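Hydroxymethyldihydropterin pyrophosphokinase-dihydropteroate synthase, putative (Plasmodium vivax, PDB 5Z79) carries two folate-pathway activities in one chain, pyrophosphorylating 6-hydroxymethyl-7,8-dihydropterin with ATP and condensing the product with 4-aminobenzoate to give dihydropteroate. Local coordinates at residues A[343-347]-A[386-392]; A[348-354]-A[663-667]; A[360-365]-A[401-405]; A[659-663]-A[674-679]. All coordinates share one frame; numbering follows the deposited sequence.

Contact 1. Residues A[343-347]-A[386-392]; sequences VNYDS and VVPNPSV. With HH2 (6-hydroxymethylpterin-diphosphate), chain G.
The backbone N of Asn-389 donates to OD2 of Asp-346 over 2.6 Å, the one hydrogen bond that ties 343-347 to 386-392. It is a bent bond, 138° at the hydrogen, and the donor stands above the carboxylate plane instead of lying in it. The side chains of Asp-346 and Asn-389 cross at about a right angle. Next along, CG2 of Val-386, anti to its own backbone N, reaches to 3.6 Å from the carbonyl O of Asp-346. At the other end CG1 of Val-392 comes up to the edge of the Tyr-345 ring, 3.9 Å from CE2; a type I turn from Asn-389 to Val-392 brings that valine round. Both segments are loops that follow neighbouring parallel strands, 336-342 and 374-378, of the TIM barrel of the dihydropteroate synthase part, at the end where the pterin diphosphate is bound. The second shell lies on the ligand side of Asp-346. OD1 of Asn-344 accepts from the backbone N of Asp-346 at 2.7 Å, in the carbonyl plane, which makes an Asx turn. Its ND2 donates to OG of Ser-347 at 2.9 Å within the amide plane, and two bonds at the two ends of the amide fix its rotation. OG of Ser-347 in turn donates to O4P of the diphosphate at 2.8 Å; the ligand is also hydrogen-bonded to OG of Ser-381.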
# COMPACT_ATOMS: atom_id res chain seq x y z
N VAL A 343 -11.38 -13.21 28.14
CA VAL A 343 -11.87 -13.34 29.48
C VAL A 343 -11.57 -14.80 29.90
O VAL A 343 -12.42 -15.68 29.85
CB VAL A 343 -13.37 -12.97 29.51
CG1 VAL A 343 -13.88 -12.83 30.93
CG2 VAL A 343 -13.61 -11.68 28.74
N ASN A 344 -10.33 -15.06 30.26
CA ASN A 344 -9.95 -16.37 30.71
C ASN A 344 -8.53 -16.32 31.25
O ASN A 344 -7.80 -15.38 30.94
CB ASN A 344 -10.04 -17.37 29.58
CG ASN A 344 -8.97 -17.17 28.56
OD1 ASN A 344 -7.83 -17.56 28.78
ND2 ASN A 344 -9.31 -16.56 27.43
N TYR A 345 -8.16 -17.32 32.03
CA TYR A 345 -6.85 -17.37 32.68
C TYR A 345 -5.70 -17.81 31.78
O TYR A 345 -4.55 -17.75 32.20
CB TYR A 345 -6.90 -18.29 33.90
CG TYR A 345 -7.73 -17.71 35.02
CD1 TYR A 345 -7.23 -16.71 35.84
CD2 TYR A 345 -9.02 -18.15 35.25
CE1 TYR A 345 -7.99 -16.16 36.86
CE2 TYR A 345 -9.79 -17.62 36.27
CZ TYR A 345 -9.28 -16.63 37.07
OH TYR A 345 -10.05 -16.11 38.08
N ASP A 346 -6.01 -18.28 30.60
CA ASP A 346 -5.00 -18.90 29.79
C ASP A 346 -4.91 -18.45 28.35
O ASP A 346 -4.93 -19.24 27.46
CB ASP A 346 -5.20 -20.44 29.85
CG ASP A 346 -6.60 -20.87 30.32
OD1 ASP A 346 -7.61 -20.60 29.69
OD2 ASP A 346 -6.68 -21.48 31.36
N SER A 347 -4.63 -17.20 28.12
CA SER A 347 -4.60 -16.73 26.73
C SER A 347 -3.20 -16.27 26.52
O SER A 347 -2.59 -15.79 27.48
CB SER A 347 -5.64 -15.64 26.45
OG SER A 347 -6.85 -16.19 25.92
N VAL A 386 -2.20 -25.06 24.27
CA VAL A 386 -2.88 -24.55 25.49
C VAL A 386 -3.81 -25.58 26.17
O VAL A 386 -4.52 -26.32 25.49
CB VAL A 386 -3.69 -23.26 25.24
CG1 VAL A 386 -4.94 -23.53 24.43
CG2 VAL A 386 -4.08 -22.63 26.57
N VAL A 387 -3.82 -25.60 27.50
CA VAL A 387 -4.74 -26.44 28.29
C VAL A 387 -5.69 -25.55 29.09
O VAL A 387 -5.26 -24.88 30.04
CB VAL A 387 -3.97 -27.37 29.25
CG1 VAL A 387 -4.94 -28.30 29.98
CG2 VAL A 387 -2.94 -28.16 28.48
N PRO A 388 -6.97 -25.55 28.73
CA PRO A 388 -7.80 -24.52 29.30
C PRO A 388 -8.04 -24.79 30.77
O PRO A 388 -8.28 -25.95 31.13
CB PRO A 388 -9.10 -24.61 28.49
CG PRO A 388 -8.77 -25.45 27.30
CD PRO A 388 -7.73 -26.40 27.82
N ASN A 389 -7.97 -23.76 31.60
CA ASN A 389 -8.06 -23.94 33.05
C ASN A 389 -9.28 -24.74 33.42
O ASN A 389 -10.39 -24.23 33.29
CB ASN A 389 -8.11 -22.61 33.81
CG ASN A 389 -8.11 -22.81 35.32
OD1 ASN A 389 -9.06 -23.37 35.89
ND2 ASN A 389 -7.02 -22.37 35.99
N PRO A 390 -9.10 -25.97 33.94
CA PRO A 390 -10.24 -26.82 34.15
C PRO A 390 -11.06 -26.43 35.40
O PRO A 390 -12.08 -27.10 35.66
CB PRO A 390 -9.58 -28.18 34.37
CG PRO A 390 -8.41 -27.83 35.24
CD PRO A 390 -7.91 -26.52 34.65
N SER A 391 -10.63 -25.40 36.17
CA SER A 391 -11.37 -24.96 37.38
C SER A 391 -12.60 -24.00 37.16
O SER A 391 -13.49 -23.92 38.02
CB SER A 391 -10.40 -24.37 38.40
OG SER A 391 -9.88 -23.14 37.95
N VAL A 392 -12.68 -23.28 36.04
CA VAL A 392 -13.86 -22.44 35.77
C VAL A 392 -14.30 -22.53 34.29
O VAL A 392 -13.46 -22.59 33.39
CB VAL A 392 -13.61 -20.99 36.23
CG1 VAL A 392 -12.31 -20.48 35.65
CG2 VAL A 392 -14.77 -20.08 35.89
N1 HH2 G . -7.60 -16.10 16.47
C2 HH2 G . -7.72 -16.25 17.81
C3 HH2 G . -8.97 -16.22 18.42
N4 HH2 G . -10.09 -16.04 17.71
N5 HH2 G . -11.14 -15.70 15.64
C6 HH2 G . -11.05 -15.55 14.30
N6 HH2 G . -12.19 -15.37 13.58
N7 HH2 G . -9.87 -15.56 13.64
C8 HH2 G . -8.69 -15.73 14.26
O8 HH2 G . -7.62 -15.72 13.59
C9 HH2 G . -8.71 -15.91 15.73
C10 HH2 G . -10.03 -15.88 16.38
C11 HH2 G . -6.49 -16.40 18.68
O4 HH2 G . -6.13 -15.11 19.26
P1 HH2 G . -6.28 -14.68 20.83
O1P HH2 G . -5.35 -13.57 21.19
O2P HH2 G . -7.74 -14.57 21.25
O3P HH2 G . -5.64 -16.00 21.52
P2 HH2 G . -6.48 -17.10 22.36
O4P HH2 G . -7.53 -16.35 23.18
O5P HH2 G . -5.34 -17.77 23.10
O6P HH2 G . -7.13 -17.97 21.31

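Contact 2. Residues A[348-354]-A[663-667]. With HH2 (6-hydroxymethylpterin-diphosphate), chain G; PAB (4-aminobenzoic acid), chain I.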
# COMPACT_ATOMS: atom_id res chain seq x y z
N PHE A 348 -2.67 -16.44 25.31
CA PHE A 348 -1.21 -16.49 25.16
C PHE A 348 -0.50 -15.16 25.48
O PHE A 348 0.66 -15.18 25.87
CB PHE A 348 -0.76 -17.13 23.82
CG PHE A 348 -1.00 -16.29 22.61
CD1 PHE A 348 -0.08 -15.32 22.23
CD2 PHE A 348 -2.13 -16.47 21.83
CE1 PHE A 348 -0.30 -14.55 21.11
CE2 PHE A 348 -2.36 -15.71 20.71
CZ PHE A 348 -1.44 -14.75 20.34
N SER A 349 -1.23 -14.04 25.35
CA SER A 349 -0.70 -12.69 25.68
C SER A 349 -1.52 -11.86 26.68
O SER A 349 -1.00 -10.93 27.26
CB SER A 349 -0.58 -11.88 24.39
OG SER A 349 -1.85 -11.51 23.90
N ASP A 350 -2.79 -12.20 26.85
CA ASP A 350 -3.77 -11.50 27.71
C ASP A 350 -4.10 -12.22 29.03
O ASP A 350 -4.70 -11.63 29.93
CB ASP A 350 -5.13 -11.45 26.97
CG ASP A 350 -5.28 -10.23 26.07
OD1 ASP A 350 -4.28 -9.44 26.00
OD2 ASP A 350 -6.42 -10.09 25.48
N GLY A 351 -3.81 -13.51 29.07
CA GLY A 351 -4.21 -14.40 30.16
C GLY A 351 -4.13 -13.80 31.54
O GLY A 351 -3.05 -13.42 31.99
N GLY A 352 -5.28 -13.68 32.19
CA GLY A 352 -5.35 -13.29 33.59
C GLY A 352 -5.57 -11.81 33.82
O GLY A 352 -5.66 -11.38 34.98
N LEU A 353 -5.65 -11.04 32.73
CA LEU A 353 -5.82 -9.57 32.82
C LEU A 353 -7.29 -9.13 32.87
O LEU A 353 -7.63 -8.07 33.42
CB LEU A 353 -5.11 -8.86 31.64
CG LEU A 353 -3.57 -8.96 31.55
CD1 LEU A 353 -3.04 -8.10 30.40
CD2 LEU A 353 -2.90 -8.56 32.86
N PHE A 354 -8.18 -9.93 32.30
CA PHE A 354 -9.54 -9.49 32.14
C PHE A 354 -10.53 -10.50 32.68
O PHE A 354 -11.69 -10.49 32.31
CB PHE A 354 -9.79 -9.16 30.67
CG PHE A 354 -8.89 -8.09 30.15
CD1 PHE A 354 -8.73 -6.89 30.86
CD2 PHE A 354 -8.18 -8.27 28.98
CE1 PHE A 354 -7.87 -5.89 30.39
CE2 PHE A 354 -7.33 -7.27 28.50
CZ PHE A 354 -7.17 -6.08 29.21
N SER A 663 0.61 -2.18 25.78
CA SER A 663 -0.37 -2.20 26.85
C SER A 663 -1.10 -3.51 26.76
O SER A 663 -1.14 -4.14 25.70
CB SER A 663 -1.36 -1.04 26.69
OG SER A 663 -2.23 -1.28 25.59
N HIS A 664 -1.68 -3.94 27.89
CA HIS A 664 -2.53 -5.15 27.90
C HIS A 664 -1.77 -6.38 27.33
O HIS A 664 -2.24 -7.11 26.45
CB HIS A 664 -3.87 -4.84 27.19
CG HIS A 664 -4.58 -3.64 27.76
ND1 HIS A 664 -4.88 -3.53 29.12
CD2 HIS A 664 -4.99 -2.48 27.19
CE1 HIS A 664 -5.47 -2.37 29.34
NE2 HIS A 664 -5.55 -1.71 28.19
N MET A 665 -0.56 -6.55 27.89
CA MET A 665 0.45 -7.52 27.48
C MET A 665 0.95 -8.18 28.79
O MET A 665 1.47 -7.48 29.71
CB MET A 665 1.60 -6.79 26.70
CG MET A 665 2.74 -7.69 26.22
SD MET A 665 2.29 -8.76 24.81
CE MET A 665 3.10 -10.29 25.29
N ARG A 666 0.74 -9.49 28.92
CA ARG A 666 1.21 -10.28 30.09
C ARG A 666 2.66 -9.91 30.44
O ARG A 666 3.51 -9.83 29.55
CB ARG A 666 1.14 -11.80 29.79
CG ARG A 666 -0.28 -12.39 29.89
CD ARG A 666 -0.39 -13.85 29.36
NE ARG A 666 0.17 -14.88 30.27
CZ ARG A 666 0.32 -16.19 29.97
NH1 ARG A 666 -0.04 -16.67 28.78
NH2 ARG A 666 0.84 -17.01 30.88
N GLN A 667 2.95 -9.68 31.72
CA GLN A 667 4.34 -9.43 32.16
C GLN A 667 5.24 -10.69 32.09
O GLN A 667 6.44 -10.63 32.37
CB GLN A 667 4.37 -8.88 33.60
CG GLN A 667 4.25 -7.36 33.72
CD GLN A 667 3.84 -6.94 35.14
OE1 GLN A 667 4.66 -6.49 35.95
NE2 GLN A 667 2.56 -7.12 35.45
N1 HH2 G . -7.60 -16.10 16.47
C2 HH2 G . -7.72 -16.25 17.81
C3 HH2 G . -8.97 -16.22 18.42
N4 HH2 G . -10.09 -16.04 17.71
N5 HH2 G . -11.14 -15.70 15.64
C6 HH2 G . -11.05 -15.55 14.30
N6 HH2 G . -12.19 -15.37 13.58
N7 HH2 G . -9.87 -15.56 13.64
C8 HH2 G . -8.69 -15.73 14.26
O8 HH2 G . -7.62 -15.72 13.59
C9 HH2 G . -8.71 -15.91 15.73
C10 HH2 G . -10.03 -15.88 16.38
C11 HH2 G . -6.49 -16.40 18.68
O4 HH2 G . -6.13 -15.11 19.26
P1 HH2 G . -6.28 -14.68 20.83
O1P HH2 G . -5.35 -13.57 21.19
O2P HH2 G . -7.74 -14.57 21.25
O3P HH2 G . -5.64 -16.00 21.52
P2 HH2 G . -6.48 -17.10 22.36
O4P HH2 G . -7.53 -16.35 23.18
O5P HH2 G . -5.34 -17.77 23.10
O6P HH2 G . -7.13 -17.97 21.31
C1' PAB I . -0.03 -18.60 16.55
O1' PAB I . 0.69 -17.71 17.06
O2' PAB I . 0.40 -19.35 15.65
C1 PAB I . -1.43 -18.77 17.06
C2 PAB I . -1.81 -18.13 18.24
C3 PAB I . -3.09 -18.29 18.72
C4 PAB I . -4.00 -19.09 18.04
C5 PAB I . -3.63 -19.74 16.87
C6 PAB I . -2.34 -19.57 16.38
N4 PAB I . -5.24 -19.24 18.53
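Arg-666 and Ser-349 hold the middle of this contact: the backbone N of Arg-666 donates to O of Ser-349 at 2.8 Å, a nearly straight bond (163°). This is the more buried part, with Ser-349, Asp-350 and Phe-354 all shut away from solvent. The Arg-666 chain runs along the backbone of 349-351, with CD 3.4 Å from N of Gly-351, while CD1 of Leu-353 lies against the backbone of His-664, 3.7 Å from its C. ND1 of His-664 meets CZ of Phe-354 at 3.4 Å, near the plane of the phenylalanine ring, and the two rings are inclined at 53°. Arg-580 binds both OG of Ser-349 and O of His-664 from outside. The first segment belongs to the loop after the first barrel strand of the synthase, and its Phe-348 lines the active site: CE2 lies 3.3 Å from C3 of 4-aminobenzoate and 3.4 Å from the bridging O3P of the pterin diphosphate. The outer side is looser. There the chain reverses in a type II turn from Asp-350 to Leu-353 with Gly-352 exposed, Gln-667 also faces solvent, and the guanidinium of Arg-666 has weak ties, to O of Ser-347 and, as a long ion pair, to Asp-668.

Contact 3. Residues A[360-365]-A[401-405]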
# COMPACT_ATOMS: atom_id res chain seq x y z
N ALA A 360 -12.68 -6.13 32.94
CA ALA A 360 -12.98 -6.51 31.57
C ALA A 360 -14.02 -5.60 30.93
O ALA A 360 -13.96 -5.33 29.73
CB ALA A 360 -13.42 -7.95 31.52
N VAL A 361 -14.97 -5.11 31.72
CA VAL A 361 -15.94 -4.16 31.18
C VAL A 361 -15.38 -2.77 30.98
O VAL A 361 -15.78 -2.12 30.02
CB VAL A 361 -17.19 -4.05 32.06
CG1 VAL A 361 -18.08 -2.90 31.60
CG2 VAL A 361 -17.98 -5.33 31.99
N GLU A 362 -14.50 -2.30 31.86
CA GLU A 362 -13.75 -1.05 31.60
C GLU A 362 -12.99 -1.16 30.27
O GLU A 362 -13.06 -0.27 29.45
CB GLU A 362 -12.78 -0.72 32.74
CG GLU A 362 -13.48 -0.35 34.04
CD GLU A 362 -12.53 -0.28 35.25
OE1 GLU A 362 -11.29 -0.49 35.10
OE2 GLU A 362 -13.01 0.02 36.37
N ARG A 363 -12.34 -2.30 30.06
CA ARG A 363 -11.54 -2.56 28.87
C ARG A 363 -12.33 -2.46 27.57
O ARG A 363 -11.80 -2.08 26.53
CB ARG A 363 -10.93 -3.94 28.98
CG ARG A 363 -10.18 -4.39 27.75
CD ARG A 363 -9.13 -3.38 27.34
NE ARG A 363 -8.43 -3.71 26.10
CZ ARG A 363 -7.63 -2.86 25.46
NH1 ARG A 363 -7.43 -1.63 25.94
NH2 ARG A 363 -7.02 -3.22 24.34
N MET A 364 -13.60 -2.87 27.64
CA MET A 364 -14.55 -2.75 26.55
C MET A 364 -14.96 -1.31 26.31
O MET A 364 -15.41 -0.96 25.25
CB MET A 364 -15.80 -3.55 26.88
CG MET A 364 -15.63 -5.07 26.84
SD MET A 364 -17.10 -6.01 27.33
CE MET A 364 -18.24 -5.71 25.97
N PHE A 365 -14.86 -0.47 27.31
CA PHE A 365 -15.18 0.93 27.12
C PHE A 365 -13.98 1.68 26.56
O PHE A 365 -14.11 2.54 25.69
CB PHE A 365 -15.62 1.54 28.43
CG PHE A 365 -17.06 1.37 28.68
CD1 PHE A 365 -17.96 2.10 27.96
CD2 PHE A 365 -17.51 0.46 29.62
CE1 PHE A 365 -19.30 1.94 28.18
CE2 PHE A 365 -18.84 0.29 29.84
CZ PHE A 365 -19.74 1.04 29.13
N VAL A 401 -19.67 -10.81 32.47
CA VAL A 401 -19.14 -9.71 31.67
C VAL A 401 -20.17 -9.18 30.72
O VAL A 401 -20.47 -8.00 30.74
CB VAL A 401 -17.94 -10.13 30.80
CG1 VAL A 401 -17.36 -8.91 30.12
CG2 VAL A 401 -16.86 -10.81 31.63
N LEU A 402 -20.69 -10.07 29.88
CA LEU A 402 -21.59 -9.65 28.84
C LEU A 402 -22.81 -8.95 29.42
O LEU A 402 -23.32 -8.01 28.83
CB LEU A 402 -22.01 -10.84 28.01
CG LEU A 402 -21.01 -11.35 26.96
CD1 LEU A 402 -21.44 -12.67 26.33
CD2 LEU A 402 -20.79 -10.32 25.85
N LYS A 403 -23.23 -9.42 30.59
CA LYS A 403 -24.40 -8.90 31.31
C LYS A 403 -24.09 -7.63 32.04
O LYS A 403 -24.90 -6.74 32.06
CB LYS A 403 -24.88 -9.91 32.33
CG LYS A 403 -25.73 -11.01 31.73
CD LYS A 403 -26.24 -11.95 32.79
CE LYS A 403 -27.46 -12.68 32.27
NZ LYS A 403 -27.92 -13.72 33.23
N LEU A 404 -22.93 -7.56 32.67
CA LEU A 404 -22.48 -6.29 33.24
C LEU A 404 -22.42 -5.19 32.19
O LEU A 404 -22.94 -4.10 32.41
CB LEU A 404 -21.11 -6.45 33.91
CG LEU A 404 -20.53 -5.23 34.61
CD1 LEU A 404 -21.50 -4.60 35.58
CD2 LEU A 404 -19.28 -5.69 35.33
N PHE A 405 -21.82 -5.49 31.05
CA PHE A 405 -21.67 -4.48 30.03
C PHE A 405 -22.99 -3.94 29.57
O PHE A 405 -23.10 -2.76 29.26
CB PHE A 405 -20.98 -5.04 28.81
CG PHE A 405 -20.88 -4.06 27.68
CD1 PHE A 405 -19.94 -3.04 27.72
CD2 PHE A 405 -21.72 -4.15 26.60
CE1 PHE A 405 -19.84 -2.12 26.69
CE2 PHE A 405 -21.64 -3.24 25.57
CZ PHE A 405 -20.69 -2.23 25.61
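Met-364 reaches from helix 357-369 across to Val-401 and Phe-405 of helix 394-418. From CB the chain sets off with CG anti to the carbonyl carbon, and it stays extended through CG to the sulfur. SD arrives 4.0 Å from CG1 of Val-401 and obliquely beside the Phe-405 ring, its centre 4.7 Å away, a Met-aromatic contact. The bend at the last torsion, chi3 70°, then turns the methyl toward the Phe-405 ring: CE sits over a face of it, 3.7 Å from the ring centre and 17° off its normal, displaced toward CG and CD1. This is a CH-pi contact. One turn back, Val-361 points at the other helix and sets CG2 against CD2 of Leu-404 at 3.6 Å, while its CG1 comes up to the edge of the Phe-405 ring. On the far side Phe-365 turns its ring so that CE1 of Phe-405 stands over one face, 4.0 Å from CZ of Phe-365; the two rings are oblique to one another. Ala-360 closes the other end against Val-401. The side chains that meet are aliphatic or aromatic, or the thioether of Met-364, and the contact is buried. The helix segments run 9.8 Å apart at closest approach and cross at -57°. They belong to the helices that follow strands 336-342 and 374-378 in successive beta-alpha units of the TIM barrel, and on the strand side Met-364 rests on Leu-341, Ile-375, Ile-377 and Ile-451, the last of which Leu-402 and Phe-405 also touch.

Contact 4. Residues A[659-663]-A[674-679]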
# COMPACT_ATOMS: atom_id res chain seq x y z
N ARG A 659 8.17 7.38 24.28
CA ARG A 659 8.70 5.99 24.21
C ARG A 659 7.61 5.13 23.64
O ARG A 659 6.51 5.63 23.50
CB ARG A 659 9.14 5.46 25.60
CG ARG A 659 10.23 4.37 25.56
CD ARG A 659 11.50 4.87 24.84
NE ARG A 659 11.45 4.71 23.37
CZ ARG A 659 12.23 5.38 22.52
NH1 ARG A 659 13.14 6.25 22.97
NH2 ARG A 659 12.10 5.16 21.20
N PHE A 660 7.91 3.87 23.29
CA PHE A 660 6.84 2.90 22.88
C PHE A 660 6.57 2.06 24.10
O PHE A 660 7.49 1.48 24.71
CB PHE A 660 7.19 1.98 21.68
CG PHE A 660 5.97 1.33 21.01
CD1 PHE A 660 5.30 0.26 21.61
CD2 PHE A 660 5.52 1.76 19.76
CE1 PHE A 660 4.21 -0.34 21.00
CE2 PHE A 660 4.45 1.16 19.14
CZ PHE A 660 3.80 0.12 19.76
N LYS A 661 5.30 2.02 24.44
CA LYS A 661 4.81 1.15 25.46
C LYS A 661 3.80 0.20 24.80
O LYS A 661 2.93 0.60 24.04
CB LYS A 661 4.18 2.01 26.59
CG LYS A 661 4.37 1.44 28.00
CD LYS A 661 3.35 1.99 29.00
CE LYS A 661 3.80 3.33 29.53
NZ LYS A 661 4.83 3.15 30.61
N MET A 662 3.94 -1.09 25.07
CA MET A 662 2.83 -2.00 24.85
C MET A 662 1.85 -1.75 26.00
O MET A 662 2.22 -1.17 27.06
CB MET A 662 3.26 -3.46 24.90
CG MET A 662 4.51 -3.80 24.12
SD MET A 662 5.30 -5.32 24.69
CE MET A 662 6.51 -4.68 25.87
N SER A 663 0.61 -2.18 25.78
CA SER A 663 -0.37 -2.20 26.85
C SER A 663 -1.10 -3.51 26.76
O SER A 663 -1.14 -4.14 25.70
CB SER A 663 -1.36 -1.04 26.69
OG SER A 663 -2.23 -1.28 25.59
N TYR A 674 7.91 -8.88 21.84
CA TYR A 674 6.52 -8.53 21.56
C TYR A 674 6.39 -7.07 21.16
O TYR A 674 5.39 -6.70 20.56
CB TYR A 674 5.59 -8.86 22.75
CG TYR A 674 5.03 -10.26 22.68
CD1 TYR A 674 3.90 -10.54 21.89
CD2 TYR A 674 5.62 -11.31 23.40
CE1 TYR A 674 3.40 -11.84 21.82
CE2 TYR A 674 5.11 -12.61 23.33
CZ TYR A 674 4.01 -12.86 22.55
OH TYR A 674 3.54 -14.14 22.51
N GLN A 675 7.37 -6.24 21.50
CA GLN A 675 7.50 -4.95 20.85
C GLN A 675 7.60 -5.12 19.35
O GLN A 675 6.96 -4.43 18.59
CB GLN A 675 8.76 -4.23 21.30
CG GLN A 675 8.59 -3.43 22.56
CD GLN A 675 7.62 -2.28 22.37
OE1 GLN A 675 6.66 -2.11 23.17
NE2 GLN A 675 7.85 -1.49 21.32
N LYS A 676 8.44 -6.05 18.92
CA LYS A 676 8.57 -6.35 17.52
C LYS A 676 7.37 -7.06 16.95
O LYS A 676 7.11 -6.94 15.78
CB LYS A 676 9.77 -7.25 17.29
CG LYS A 676 11.08 -6.69 17.80
CD LYS A 676 12.22 -7.63 17.43
CE LYS A 676 13.56 -7.07 17.87
NZ LYS A 676 14.60 -8.08 17.56
N ASN A 677 6.68 -7.86 17.74
CA ASN A 677 5.54 -8.59 17.20
C ASN A 677 4.35 -7.66 17.00
O ASN A 677 3.63 -7.75 16.01
CB ASN A 677 5.15 -9.77 18.08
CG ASN A 677 4.16 -10.71 17.40
OD1 ASN A 677 3.10 -10.28 16.92
ND2 ASN A 677 4.50 -12.00 17.36
N ILE A 678 4.14 -6.78 17.97
CA ILE A 678 3.09 -5.79 17.86
C ILE A 678 3.31 -4.83 16.66
O ILE A 678 2.36 -4.59 15.92
CB ILE A 678 2.90 -5.01 19.17
CG1 ILE A 678 2.06 -5.84 20.14
CG2 ILE A 678 2.20 -3.68 18.91
CD1 ILE A 678 1.95 -5.25 21.54
N CYS A 679 4.52 -4.30 16.49
CA CYS A 679 4.82 -3.38 15.36
C CYS A 679 4.80 -4.06 13.98
O CYS A 679 4.49 -3.40 12.98
CB CYS A 679 6.15 -2.66 15.59
SG CYS A 679 6.04 -1.54 16.98
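Helix 671-691 leads into strand 695-698, which pairs with strand 336-342 in the curled barrel sheet, and residues 659-663 run alongside the early turns of this helix, next to the second subunit. Phe-660 and Met-662 both turn toward the helix, while Lys-661 between them turns away. Gln-675 lies between the two. Its chain folds back at chi2 (-65°) and brings the amide beside the Phe-660 ring, the two planes 74° apart, and the two side chains run antiparallel alongside each other. The exact place of the amide is less sure, because OE1 is modelled too tight against Met-662. Farther round the ring, SG of Cys-679 lies 4.2 Å from its centre, 29° off the normal, an oblique sulfur-aromatic contact. CG2 of Ile-678 touches CZ of the same ring at 4.2 Å. Met-662 meets the other branch of Ile-678, with CG 3.9 Å from CD1 of the isoleucine, and its SD rests 4.0 Å from CB of Tyr-674. Across the dimer, the Arg-659 side chain makes a salt bridge with Asp-700 of the second subunit, and the Lys-661 backbone N is hydrogen-bonded to OE1 of Gln-675 of that subunit. Within the chain, then, the segment is probably held to its helix largely by van der Waals packing of the ring, the sulfurs and aliphatic carbons, with the Gln-675 amide laid between, while Arg-659 and the Lys-661 backbone tie it to the partner chain.

How the contacts relate
Coming from the N terminus, the chain leaves barrel strand 336-342 and at once opens contact 1, then contact 2, then contact 3. Contact 1 closes first, at 386-392, joining the loops after two adjacent strands. Contact 3 closes at 401-405 and brings together the helices that follow those loops, so it crosses contact 1. Contact 2 also crosses contact 1 but spans some 300 residues and encloses contact 3, bringing the first barrel loop back to the chain near its last helices. Contact 4 opens at 659-663, whose last residue, Ser-663, also begins the closing segment of contact 2, and closes ten residues on at 674-679. Tyr-674 links contact 4 to Phe-348.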